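Local coordinates for protein Succinylglutamatedesuccinylase/aspartoacylase (Rhodobacter sphaeroides 2.4.1, PDB 3CDX) that probably hydrolyses non-peptide amide or ester bonds as a metal-dependent enzyme of the succinylglutamate desuccinylase/aspartoacylase family, and binds a calcium ion, at residues G276-T281 against G295-V300; A268-P273 against L308-R313; H282-E287 against G316-G321. All blocks are in the same frame, centred on the assembly; numbering follows the deposited sequence.

Interaction 1: residues G276-T281 against G295-V300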
loop_
_atom_site.group_PDB
_atom_site.type_symbol
_atom_site.label_atom_id
_atom_site.label_comp_id
_atom_site.label_asym_id
_atom_site.label_seq_id
_atom_site.Cartn_x
_atom_site.Cartn_y
_atom_site.Cartn_z
ATOM N N GLY A 276 4.224 17.028 -17.317
ATOM C CA GLY A 276 5.320 16.537 -18.126
ATOM C C GLY A 276 6.653 16.828 -17.475
ATOM O O GLY A 276 6.708 17.091 -16.286
ATOM N N LEU A 277 7.716 16.800 -18.269
ATOM C CA LEU A 277 9.081 16.963 -17.789
ATOM C C LEU A 277 9.516 18.420 -17.986
ATOM O O LEU A 277 9.797 18.876 -19.114
ATOM C CB LEU A 277 10.025 15.966 -18.508
ATOM C CG LEU A 277 11.557 16.080 -18.278
ATOM C CD1 LEU A 277 11.922 16.371 -16.834
ATOM C CD2 LEU A 277 12.296 14.815 -18.750
ATOM N N PHE A 278 9.566 19.139 -16.879
ATOM C CA PHE A 278 9.895 20.544 -16.929
ATOM C C PHE A 278 11.379 20.859 -16.825
ATOM O O PHE A 278 12.025 20.540 -15.828
ATOM C CB PHE A 278 9.105 21.342 -15.893
ATOM C CG PHE A 278 9.468 22.800 -15.866
ATOM C CD1 PHE A 278 8.968 23.660 -16.835
ATOM C CD2 PHE A 278 10.332 23.298 -14.890
ATOM C CE1 PHE A 278 9.324 25.023 -16.842
ATOM C CE2 PHE A 278 10.692 24.654 -14.871
ATOM C CZ PHE A 278 10.187 25.515 -15.855
ATOM N N GLU A 279 11.882 21.539 -17.861
ATOM C CA GLU A 279 13.269 21.984 -17.973
ATOM C C GLU A 279 13.307 23.499 -17.695
ATOM O O GLU A 279 12.756 24.290 -18.506
ATOM C CB GLU A 279 13.802 21.727 -19.399
ATOM C CG GLU A 279 15.222 22.264 -19.614
ATOM C CD GLU A 279 15.606 22.361 -21.073
ATOM O OE1 GLU A 279 14.918 21.795 -21.914
ATOM O OE2 GLU A 279 16.623 22.969 -21.373
ATOM N N PRO A 280 13.929 23.908 -16.567
ATOM C CA PRO A 280 13.982 25.327 -16.261
ATOM C C PRO A 280 15.111 26.051 -17.005
ATOM O O PRO A 280 16.066 25.417 -17.481
ATOM C CB PRO A 280 14.281 25.343 -14.767
ATOM C CG PRO A 280 15.130 24.078 -14.546
ATOM C CD PRO A 280 14.564 23.074 -15.513
ATOM N N THR A 281 14.981 27.373 -17.102
ATOM C CA THR A 281 16.028 28.234 -17.608
ATOM C C THR A 281 16.823 28.900 -16.507
ATOM O O THR A 281 17.931 29.346 -16.766
ATOM C CB THR A 281 15.466 29.363 -18.553
ATOM O OG1 THR A 281 14.465 30.110 -17.874
ATOM C CG2 THR A 281 14.865 28.780 -19.775
ATOM N N GLY A 295 11.114 28.103 -19.006
ATOM C CA GLY A 295 11.490 26.714 -19.265
ATOM C C GLY A 295 10.453 26.089 -20.162
ATOM O O GLY A 295 9.609 26.804 -20.705
ATOM N N TRP A 296 10.525 24.769 -20.329
ATOM C CA TRP A 296 9.718 24.004 -21.282
ATOM C C TRP A 296 9.243 22.699 -20.650
ATOM O O TRP A 296 9.995 22.021 -19.929
ATOM C CB TRP A 296 10.549 23.610 -22.532
ATOM C CG TRP A 296 11.143 24.734 -23.297
ATOM C CD1 TRP A 296 10.567 25.402 -24.353
ATOM C CD2 TRP A 296 12.418 25.346 -23.077
ATOM N NE1 TRP A 296 11.420 26.388 -24.804
ATOM C CE2 TRP A 296 12.555 26.384 -24.038
ATOM C CE3 TRP A 296 13.474 25.109 -22.172
ATOM C CZ2 TRP A 296 13.698 27.179 -24.120
ATOM C CZ3 TRP A 296 14.585 25.899 -22.229
ATOM C CH2 TRP A 296 14.703 26.931 -23.201
ATOM N N ILE A 297 8.002 22.337 -20.954
ATOM C CA ILE A 297 7.490 21.052 -20.517
ATOM C C ILE A 297 7.622 20.127 -21.707
ATOM O O ILE A 297 6.996 20.374 -22.752
ATOM C CB ILE A 297 6.020 21.128 -20.109
ATOM C CG1 ILE A 297 5.839 22.005 -18.860
ATOM C CG2 ILE A 297 5.448 19.728 -19.985
ATOM C CD1 ILE A 297 4.341 22.212 -18.446
ATOM N N HIS A 298 8.456 19.097 -21.541
ATOM C CA HIS A 298 8.716 18.116 -22.567
ATOM C C HIS A 298 7.691 17.004 -22.432
ATOM O O HIS A 298 7.279 16.650 -21.290
ATOM C CB HIS A 298 10.156 17.574 -22.426
ATOM C CG HIS A 298 11.230 18.614 -22.616
ATOM N ND1 HIS A 298 11.879 18.801 -23.820
ATOM C CD2 HIS A 298 11.755 19.531 -21.766
ATOM C CE1 HIS A 298 12.760 19.781 -23.698
ATOM N NE2 HIS A 298 12.704 20.243 -22.463
ATOM N N PHE A 299 7.258 16.469 -23.588
ATOM C CA PHE A 299 6.363 15.314 -23.647
ATOM C C PHE A 299 7.130 14.096 -24.143
ATOM O O PHE A 299 7.005 13.667 -25.308
ATOM C CB PHE A 299 5.100 15.636 -24.461
ATOM C CG PHE A 299 4.421 16.896 -23.975
ATOM C CD1 PHE A 299 3.670 16.880 -22.778
ATOM C CD2 PHE A 299 4.620 18.107 -24.640
ATOM C CE1 PHE A 299 3.096 18.059 -22.270
ATOM C CE2 PHE A 299 4.023 19.289 -24.168
ATOM C CZ PHE A 299 3.268 19.275 -22.984
ATOM N N VAL A 300 7.942 13.540 -23.238
ATOM C CA VAL A 300 8.889 12.490 -23.638
ATOM C C VAL A 300 8.212 11.192 -23.990
ATOM O O VAL A 300 8.837 10.320 -24.568
ATOM C CB VAL A 300 10.004 12.253 -22.601
ATOM C CG1 VAL A 300 10.726 13.570 -22.330
ATOM C CG2 VAL A 300 9.446 11.598 -21.317
#

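Interaction 2: residues A268-P273 against L308-R313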
loop_
_atom_site.group_PDB
_atom_site.type_symbol
_atom_site.label_atom_id
_atom_site.label_comp_id
_atom_site.label_asym_id
_atom_site.label_seq_id
_atom_site.Cartn_x
_atom_site.Cartn_y
_atom_site.Cartn_z
ATOM N N ALA A 268 3.115 36.485 -10.517
ATOM C CA ALA A 268 4.365 36.006 -9.845
ATOM C C ALA A 268 4.619 34.484 -9.922
ATOM O O ALA A 268 5.741 34.047 -9.788
ATOM C CB ALA A 268 4.391 36.458 -8.385
ATOM N N TYR A 269 3.574 33.699 -10.140
ATOM C CA TYR A 269 3.649 32.237 -10.223
ATOM C C TYR A 269 3.663 31.748 -11.666
ATOM O O TYR A 269 2.746 32.066 -12.458
ATOM C CB TYR A 269 2.432 31.628 -9.519
ATOM C CG TYR A 269 2.367 32.007 -8.065
ATOM C CD1 TYR A 269 2.794 31.118 -7.083
ATOM C CD2 TYR A 269 1.906 33.260 -7.669
ATOM C CE1 TYR A 269 2.753 31.458 -5.744
ATOM C CE2 TYR A 269 1.858 33.617 -6.312
ATOM C CZ TYR A 269 2.283 32.705 -5.368
ATOM O OH TYR A 269 2.271 33.028 -4.037
ATOM N N VAL A 270 4.686 30.981 -12.024
ATOM C CA VAL A 270 4.675 30.288 -13.291
ATOM C C VAL A 270 4.080 28.932 -13.039
ATOM O O VAL A 270 4.641 28.121 -12.304
ATOM C CB VAL A 270 6.078 30.134 -13.912
ATOM C CG1 VAL A 270 5.965 29.556 -15.345
ATOM C CG2 VAL A 270 6.796 31.462 -13.863
ATOM N N MET A 271 2.943 28.686 -13.666
ATOM C CA MET A 271 2.195 27.466 -13.446
ATOM C C MET A 271 2.358 26.478 -14.613
ATOM O O MET A 271 2.414 26.873 -15.777
ATOM C CB MET A 271 0.727 27.830 -13.237
ATOM C CG MET A 271 0.493 28.855 -12.086
ATOM S SD MET A 271 0.836 28.303 -10.411
ATOM C CE MET A 271 -0.375 27.010 -10.182
ATOM N N ALA A 272 2.461 25.190 -14.293
ATOM C CA ALA A 272 2.420 24.138 -15.319
ATOM C C ALA A 272 0.974 23.849 -15.810
ATOM O O ALA A 272 0.128 23.410 -15.011
ATOM C CB ALA A 272 3.061 22.844 -14.779
ATOM N N PRO A 273 0.687 24.084 -17.112
ATOM C CA PRO A 273 -0.667 23.761 -17.586
ATOM C C PRO A 273 -0.831 22.297 -17.939
ATOM O O PRO A 273 -1.952 21.815 -18.116
ATOM C CB PRO A 273 -0.812 24.624 -18.852
ATOM C CG PRO A 273 0.531 25.338 -19.039
ATOM C CD PRO A 273 1.511 24.679 -18.178
ATOM N N LEU A 308 6.304 22.361 -24.467
ATOM C CA LEU A 308 5.513 23.556 -24.234
ATOM C C LEU A 308 6.324 24.619 -23.494
ATOM O O LEU A 308 6.695 24.429 -22.336
ATOM C CB LEU A 308 4.223 23.197 -23.484
ATOM C CG LEU A 308 3.247 24.302 -23.089
ATOM C CD1 LEU A 308 2.531 24.866 -24.355
ATOM C CD2 LEU A 308 2.214 23.708 -22.094
ATOM N N GLU A 309 6.572 25.748 -24.173
ATOM C CA GLU A 309 7.280 26.884 -23.575
ATOM C C GLU A 309 6.434 27.609 -22.520
ATOM O O GLU A 309 5.257 27.944 -22.782
ATOM C CB GLU A 309 7.664 27.893 -24.667
ATOM C CG GLU A 309 8.636 29.013 -24.172
ATOM C CD GLU A 309 8.908 30.081 -25.255
ATOM O OE1 GLU A 309 8.274 29.997 -26.317
ATOM O OE2 GLU A 309 9.736 30.987 -25.035
ATOM N N LEU A 310 7.036 27.863 -21.349
ATOM C CA LEU A 310 6.416 28.710 -20.290
ATOM C C LEU A 310 7.171 30.011 -20.143
ATOM O O LEU A 310 8.395 30.007 -20.233
ATOM C CB LEU A 310 6.425 28.017 -18.900
ATOM C CG LEU A 310 5.790 26.617 -18.801
ATOM C CD1 LEU A 310 5.539 26.173 -17.370
ATOM C CD2 LEU A 310 4.495 26.537 -19.626
ATOM N N LEU A 311 6.453 31.108 -19.863
ATOM C CA LEU A 311 7.081 32.427 -19.681
ATOM C C LEU A 311 6.884 32.955 -18.266
ATOM O O LEU A 311 5.829 32.732 -17.680
ATOM C CB LEU A 311 6.497 33.460 -20.670
ATOM C CG LEU A 311 6.368 33.064 -22.143
ATOM C CD1 LEU A 311 5.691 34.219 -22.919
ATOM C CD2 LEU A 311 7.732 32.715 -22.732
ATOM N N TYR A 312 7.886 33.637 -17.729
ATOM C CA TYR A 312 7.707 34.490 -16.556
ATOM C C TYR A 312 6.793 35.678 -16.913
ATOM O O TYR A 312 6.816 36.164 -18.045
ATOM C CB TYR A 312 9.044 35.087 -16.072
ATOM C CG TYR A 312 10.124 34.101 -15.674
ATOM C CD1 TYR A 312 10.057 33.384 -14.474
ATOM C CD2 TYR A 312 11.228 33.896 -16.497
ATOM C CE1 TYR A 312 11.087 32.460 -14.109
ATOM C CE2 TYR A 312 12.238 32.998 -16.151
ATOM C CZ TYR A 312 12.158 32.283 -14.972
ATOM O OH TYR A 312 13.184 31.412 -14.660
ATOM N N ARG A 313 6.029 36.148 -15.926
ATOM C CA ARG A 313 5.104 37.263 -16.096
ATOM C C ARG A 313 5.338 38.379 -15.072
ATOM O O ARG A 313 4.469 39.244 -14.876
ATOM C CB ARG A 313 3.655 36.764 -16.015
ATOM C CG ARG A 313 3.285 35.747 -17.071
ATOM C CD ARG A 313 3.431 36.372 -18.428
ATOM N NE ARG A 313 2.881 35.526 -19.478
ATOM C CZ ARG A 313 3.042 35.768 -20.772
ATOM N NH1 ARG A 313 3.740 36.842 -21.150
ATOM N NH2 ARG A 313 2.506 34.948 -21.680
#

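Interaction 3: residues H282-E287 against G316-G321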
loop_
_atom_site.group_PDB
_atom_site.type_symbol
_atom_site.label_atom_id
_atom_site.label_comp_id
_atom_site.label_asym_id
_atom_site.label_seq_id
_atom_site.Cartn_x
_atom_site.Cartn_y
_atom_site.Cartn_z
ATOM N N HIS A 282 16.282 28.973 -15.288
ATOM C CA HIS A 282 16.951 29.649 -14.144
ATOM C C HIS A 282 16.772 28.915 -12.839
ATOM O O HIS A 282 15.746 28.221 -12.661
ATOM C CB HIS A 282 16.360 31.056 -13.921
ATOM C CG HIS A 282 16.652 31.999 -15.040
ATOM N ND1 HIS A 282 17.792 32.772 -15.076
ATOM C CD2 HIS A 282 15.988 32.246 -16.193
ATOM C CE1 HIS A 282 17.809 33.479 -16.193
ATOM N NE2 HIS A 282 16.724 33.180 -16.890
ATOM N N TYR A 283 17.724 29.114 -11.918
ATOM C CA TYR A 283 17.588 28.689 -10.522
ATOM C C TYR A 283 17.126 29.790 -9.611
ATOM O O TYR A 283 17.223 30.976 -9.962
ATOM C CB TYR A 283 18.917 28.200 -9.956
ATOM C CG TYR A 283 19.462 26.986 -10.635
ATOM C CD1 TYR A 283 18.633 25.874 -10.907
ATOM C CD2 TYR A 283 20.805 26.933 -11.010
ATOM C CE1 TYR A 283 19.141 24.740 -11.532
ATOM C CE2 TYR A 283 21.328 25.810 -11.637
ATOM C CZ TYR A 283 20.509 24.720 -11.888
ATOM O OH TYR A 283 21.055 23.616 -12.506
ATOM N N VAL A 284 16.684 29.408 -8.409
ATOM C CA VAL A 284 16.370 30.389 -7.365
ATOM C C VAL A 284 17.530 31.351 -7.171
ATOM O O VAL A 284 18.703 30.954 -7.318
ATOM C CB VAL A 284 15.944 29.726 -6.016
ATOM C CG1 VAL A 284 14.691 28.890 -6.284
ATOM C CG2 VAL A 284 17.071 28.894 -5.386
ATOM N N GLY A 285 17.210 32.613 -6.875
ATOM C CA GLY A 285 18.252 33.615 -6.649
ATOM C C GLY A 285 18.626 34.358 -7.914
ATOM O O GLY A 285 19.344 35.360 -7.883
ATOM N N GLU A 286 18.129 33.907 -9.043
ATOM C CA GLU A 286 18.516 34.563 -10.298
ATOM C C GLU A 286 17.523 35.627 -10.746
ATOM O O GLU A 286 16.303 35.492 -10.564
ATOM C CB GLU A 286 18.798 33.516 -11.395
ATOM C CG GLU A 286 20.008 32.586 -11.021
ATOM C CD GLU A 286 20.347 31.526 -12.072
ATOM O OE1 GLU A 286 19.652 31.381 -13.091
ATOM O OE2 GLU A 286 21.330 30.800 -11.868
ATOM N N GLU A 287 18.056 36.688 -11.341
ATOM C CA GLU A 287 17.225 37.727 -11.891
ATOM C C GLU A 287 16.481 37.234 -13.151
ATOM O O GLU A 287 17.075 36.585 -14.005
ATOM C CB GLU A 287 18.084 38.946 -12.231
ATOM C CG GLU A 287 17.276 40.240 -12.278
ATOM C CD GLU A 287 18.070 41.440 -12.866
ATOM O OE1 GLU A 287 17.476 42.244 -13.658
ATOM O OE2 GLU A 287 19.276 41.550 -12.541
ATOM N N GLY A 316 11.908 40.329 -11.589
ATOM C CA GLY A 316 12.252 40.028 -10.212
ATOM C C GLY A 316 13.340 38.968 -10.053
ATOM O O GLY A 316 14.166 38.773 -10.933
ATOM N N ILE A 317 13.343 38.296 -8.905
ATOM C CA ILE A 317 14.340 37.278 -8.555
ATOM C C ILE A 317 13.546 35.984 -8.259
ATOM O O ILE A 317 12.483 36.025 -7.603
ATOM C CB ILE A 317 15.161 37.745 -7.325
ATOM C CG1 ILE A 317 15.795 39.108 -7.627
ATOM C CG2 ILE A 317 16.233 36.687 -6.837
ATOM C CD1 ILE A 317 16.767 39.584 -6.592
ATOM N N VAL A 318 14.011 34.854 -8.794
ATOM C CA VAL A 318 13.371 33.573 -8.504
ATOM C C VAL A 318 13.508 33.273 -7.009
ATOM O O VAL A 318 14.607 33.232 -6.462
ATOM C CB VAL A 318 13.893 32.397 -9.411
ATOM C CG1 VAL A 318 13.163 31.085 -9.107
ATOM C CG2 VAL A 318 13.677 32.755 -10.897
ATOM N N TRP A 319 12.368 33.101 -6.349
ATOM C CA TRP A 319 12.363 32.789 -4.918
ATOM C C TRP A 319 12.274 31.273 -4.673
ATOM O O TRP A 319 13.096 30.727 -3.911
ATOM C CB TRP A 319 11.212 33.499 -4.221
ATOM C CG TRP A 319 11.131 33.227 -2.741
ATOM C CD1 TRP A 319 12.173 33.042 -1.864
ATOM C CD2 TRP A 319 9.944 33.086 -1.977
ATOM N NE1 TRP A 319 11.696 32.827 -0.597
ATOM C CE2 TRP A 319 10.327 32.825 -0.647
ATOM C CE3 TRP A 319 8.581 33.161 -2.287
ATOM C CZ2 TRP A 319 9.398 32.665 0.374
ATOM C CZ3 TRP A 319 7.649 32.974 -1.259
ATOM C CH2 TRP A 319 8.068 32.730 0.051
ATOM N N PHE A 320 11.244 30.654 -5.285
ATOM C CA PHE A 320 11.060 29.198 -5.405
ATOM C C PHE A 320 11.273 28.775 -6.839
ATOM O O PHE A 320 10.700 29.365 -7.761
ATOM C CB PHE A 320 9.646 28.749 -5.001
ATOM C CG PHE A 320 9.430 28.617 -3.520
ATOM C CD1 PHE A 320 10.052 29.464 -2.623
ATOM C CD2 PHE A 320 8.564 27.621 -3.011
ATOM C CE1 PHE A 320 9.850 29.321 -1.228
ATOM C CE2 PHE A 320 8.372 27.473 -1.617
ATOM C CZ PHE A 320 9.008 28.339 -0.740
ATOM N N GLY A 321 12.058 27.717 -7.016
ATOM C CA GLY A 321 12.341 27.164 -8.337
ATOM C C GLY A 321 11.939 25.715 -8.398
ATOM O O GLY A 321 11.926 25.024 -7.357
#

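Interaction 1: residues G276-T281 against G295-V300
His-298 NE2 donates a hydrogen bond of 2.8 Å to Glu-279 OE1. It meets the anti lone pair of that oxygen, the one turned away from OE2. Carboxylate and imidazole are nearly coplanar, with planes 17° apart, and the bond probably keeps both flat groups from turning. The extended chain of Glu-279 runs beside Trp-296. Its CD lies 3.6 Å from Trp-296 CE3, with carboxylate and indole planes 45° apart. The side chain of Thr-281 crosses that of Trp-296 at about a right angle, with Thr-281 CG2 3.8 Å from Trp-296 CZ3. Thr-281 OG1 bonds to Thr-293 O.

Backbone bonds join the strands as well. Leu-277 N reaches His-298 O at 3.1 Å, and His-298 N returns to Leu-277 O at 2.8 Å. Glu-279 N meets Trp-296 O at 2.8 Å.

The other face carries Phe-278. Its CE1 is 3.7 Å from Gly-295 CA. Ile-297 CG1 sits at the ring edge. Gln-70 of the second subunit packs on Leu-277, and Ile-71 of the same subunit on Glu-279. This is a regular antiparallel strand pair inside a small antiparallel sheet, with a diagonal His-carboxylate bond across it.

Interaction 2: residues A268-P273 against L308-R313
Val-270 and Leu-310 bury the most surface in this contact, and Pro-273 comes next. Val-270 points toward segment 308-313 and divides its two methyls between different partners. With CG1 anti to the backbone N (chi1 -172°), that methyl lies 3.9 Å from Leu-310 CB. It also rests near the backbone of Leu-311. The other methyl, CG2, sits 3.8 Å from Tyr-312 CD1. The approach to this ring is oblique. Val-270 therefore fills the angle between a leucine and a tyrosine. An alanine here would probably open a gap between Leu-310 and Tyr-312 and leave both side chains freer to shift.

Leu-310 spreads its fork over segment 268-273. Its CD1 comes 3.6 Å from Met-271 O, an apolar methyl against a backbone carbonyl. Its CD2 passes alongside Pro-273 and meets Pro-273 CD at 3.8 Å. At its outer corner the proline meets the end of Leu-308, with Pro-273 CG 3.8 Å from Leu-308 CD2. Leu-308 and Leu-310 thus meet neighbouring atoms of one proline ring.

No hydrogen bond joins the two segments. Their strands run nearly antiparallel, 169° between directions, but the axes stay 7.6 Å apart at closest approach. That is too far for strand pairing. The two strands meet mainly through side chains, not as sheet neighbours.

Each strand has its own backbone partner. Strand 259-271 pairs with strand 332-339, and strand 308-311 pairs with strand 293-298. Val-333 touches both Val-270 and Leu-310, and Ile-297 touches Pro-273. The contact lies where strand 259-271, backed by strand 332-339, meets strand 308-311, outermost in the small antiparallel sheet within this chain.

Interaction 3: residues H282-E287 against G316-G321
Val-284 has CG1 anti to its carbonyl carbon (chi1 -60°), which sends that methyl into the bend of segment 316-321. Val-318 has its own CG1 anti to the backbone N (chi1 -178°), and the two CG1 methyls meet at 3.9 Å. The packing is tight beyond them. Val-284 CG1 lies 3.0 Å from Gly-321 N, and a side chain on Gly-321 would press on this methyl.

Two backbone bonds join the segments. Gly-285 N gives a nearly straight bond of 2.7 Å to Val-318 O (172° at the hydrogen). Val-318 N answers to Glu-286 O at 3.0 Å. Ile-317 CG2 lies over the peptide between them, 3.5 Å from Gly-285 C.

Tyr-283 to Glu-286 form a type II beta turn, closed by Glu-286 N on Tyr-283 O. Gly-285 takes the positive phi that this turn needs. The strand it meets has a classic beta bulge, where Trp-319 and Phe-320 both face Val-335.

The side chain of Glu-286 is extended, and its OE1 accepts two bonds. His-282 ND1 comes on the anti side at 3.1 Å. Tyr-283 N comes from above the carboxylate plane at 3.2 Å. Together they hold the carboxylate against the start of the turn. Tyr-283 OH bonds to Ile-223 N of the second subunit.

At the corner itself, Phe-320 CE1 lies over one face of the Trp-319 ring. The Phe-320 ring also meets Trp-38 of the third subunit, and its side chain is about 8 Å from the bound calcium ion.

In the fold
Interaction 1 is buried; interactions 2 and 3 are only partly so. Interaction 1 joins neighbouring strands through backbone bonds and adds a polar side-chain pair on one face. Interaction 2 has no hydrogen bond, rests mainly on apolar side chains and joins strands that are not sheet neighbours. They share the sheet of strands 293-298 and 308-311, where backbone bonds link Ile-297 to Leu-308 and Gly-295 to Leu-310. Interaction 3 relies on a turn and a bulged strand. It follows interaction 1 in sequence and meets interaction 2 through Tyr-312, which touches His-282 and Val-318. Interactions 1 and 2 lie away from the metal; Phe-320 brings interaction 3 near it. Interactions 1 and 3 touch the second subunit.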